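Local structure of alanine racemase (Enterococcus faecalis, 3E6E) at residues Val104-Gln109 / Leu127-Lys132. The protein belongs to the alanine racemase family, pairing an N-terminal TIM-barrel domain with a C-terminal domain built largely of beta strands. The protein carries 1 engineered substitution. Residues are numbered along the deposited sequence; the frame is centred on the assembly and turned at random.
Sequences VTVATQ and LRVHLK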
# COMPACT_ATOMS: atom_id res chain seq x y z
N VAL A 104 20.49 9.05 16.35
CA VAL A 104 20.48 9.21 14.91
C VAL A 104 21.65 8.52 14.23
O VAL A 104 22.72 8.34 14.83
CB VAL A 104 20.53 10.70 14.50
CG1 VAL A 104 19.40 11.46 15.16
CG2 VAL A 104 21.88 11.29 14.90
N THR A 105 21.45 8.16 12.98
CA THR A 105 22.50 7.52 12.20
C THR A 105 23.24 8.64 11.50
O THR A 105 22.66 9.67 11.19
CB THR A 105 21.90 6.56 11.16
OG1 THR A 105 21.14 5.55 11.84
CG2 THR A 105 23.00 5.90 10.34
N VAL A 106 24.53 8.45 11.29
CA VAL A 106 25.35 9.45 10.60
C VAL A 106 26.30 8.71 9.68
O VAL A 106 27.04 7.82 10.12
CB VAL A 106 26.13 10.34 11.62
CG1 VAL A 106 26.68 9.49 12.73
CG2 VAL A 106 27.25 11.06 10.92
N ALA A 107 26.28 9.05 8.40
CA ALA A 107 27.12 8.37 7.43
C ALA A 107 28.10 9.27 6.68
O ALA A 107 28.63 8.88 5.64
CB ALA A 107 26.24 7.63 6.44
N THR A 108 28.34 10.47 7.20
CA THR A 108 29.28 11.38 6.57
C THR A 108 29.87 12.37 7.56
O THR A 108 29.27 12.69 8.58
CB THR A 108 28.63 12.16 5.41
OG1 THR A 108 27.31 12.58 5.80
CG2 THR A 108 28.56 11.31 4.16
N GLN A 109 31.06 12.87 7.24
CA GLN A 109 31.77 13.82 8.09
C GLN A 109 31.08 15.16 7.94
O GLN A 109 30.83 15.85 8.93
CB GLN A 109 33.23 13.93 7.65
CG GLN A 109 34.14 14.79 8.53
CD GLN A 109 34.28 14.25 9.94
OE1 GLN A 109 34.64 13.08 10.14
NE2 GLN A 109 33.99 15.09 10.93
N LEU A 127 23.95 14.75 21.59
CA LEU A 127 23.34 14.13 20.44
C LEU A 127 23.81 12.68 20.37
O LEU A 127 24.95 12.41 20.00
CB LEU A 127 23.75 14.85 19.15
CG LEU A 127 23.18 14.27 17.84
CD1 LEU A 127 21.68 14.52 17.79
CD2 LEU A 127 23.86 14.89 16.64
N ARG A 128 22.92 11.76 20.75
CA ARG A 128 23.21 10.33 20.74
C ARG A 128 23.33 9.88 19.28
O ARG A 128 22.32 9.69 18.61
CB ARG A 128 22.08 9.56 21.43
CG ARG A 128 21.44 10.32 22.60
CD ARG A 128 20.29 9.54 23.25
NE ARG A 128 20.69 8.73 24.40
CZ ARG A 128 20.90 9.22 25.62
NH1 ARG A 128 20.74 10.52 25.85
NH2 ARG A 128 21.26 8.41 26.61
N VAL A 129 24.56 9.72 18.79
CA VAL A 129 24.79 9.31 17.40
C VAL A 129 25.35 7.91 17.22
O VAL A 129 26.05 7.40 18.08
CB VAL A 129 25.78 10.27 16.65
CG1 VAL A 129 25.48 11.72 17.01
CG2 VAL A 129 27.20 9.91 16.98
N HIS A 130 25.02 7.30 16.09
CA HIS A 130 25.50 5.97 15.74
C HIS A 130 26.17 6.16 14.38
O HIS A 130 25.56 6.71 13.45
CB HIS A 130 24.34 4.98 15.62
CG HIS A 130 23.80 4.51 16.94
ND1 HIS A 130 23.95 3.21 17.38
CD2 HIS A 130 23.11 5.16 17.91
CE1 HIS A 130 23.37 3.08 18.56
NE2 HIS A 130 22.85 4.24 18.90
N LEU A 131 27.43 5.74 14.27
CA LEU A 131 28.17 5.90 13.02
C LEU A 131 28.05 4.68 12.13
O LEU A 131 28.63 3.64 12.42
CB LEU A 131 29.64 6.19 13.33
CG LEU A 131 30.07 7.64 13.59
CD1 LEU A 131 29.05 8.34 14.44
CD2 LEU A 131 31.44 7.65 14.27
N LYS A 132 27.30 4.79 11.04
CA LYS A 132 27.15 3.64 10.16
C LYS A 132 28.27 3.57 9.13
O LYS A 132 28.50 4.51 8.37
CB LYS A 132 25.79 3.64 9.43
CG LYS A 132 25.53 2.30 8.70
CD LYS A 132 24.32 2.31 7.75
CE LYS A 132 24.17 0.97 7.01
NZ LYS A 132 23.04 0.93 6.03
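V104 and V106 meet V129 on the outer, helix-covered side of two neighbouring parallel strands of the TIM-barrel domain, joined by a beta-alpha-beta crossover through helix 109-117. CG1 of V104 is anti to the carbonyl carbon (chi1 -55°), leaving CG2 between the backbone N and that carbon, where it touches CG1 of V129 at 4.2 Å and CD1 of L127 at 4.3 Å. Two residues on, CG1 of V106 reaches back to CB of V129 at 4.1 Å, while L131 runs alongside V106, pointing the same way. W111 and L112 of the crossover helix cover V106, and helix 145-158 packs on L131.

Between the strands, every polar backbone atom of V104 and V106 is used. H130 binds both ways, N to O of V104 at 2.8 Å and O to N of V106 at 3.0 Å, each donor lying nearly in line with the C=O it meets; R128 O takes V104 N, and K132 N gives a longer bond, 3.2 Å, to V106 O.

T105 and H130 point to the other face, into the barrel. CB of K132 rests on the T105 methyl CG2 at 3.7 Å, and the extended K132 side chain runs from the strand end to about 5 Å from the bound D-[3-hydroxy-2-methyl-5-phosphonooxymethyl-pyridin-4-ylmethyl]-N,O-cycloserylamide. Both H130 ring nitrogens are gripped, ND1 by H203 and NE2 by E164 OE1, while OE2 of that carboxylate forms a salt bridge with R128 NE.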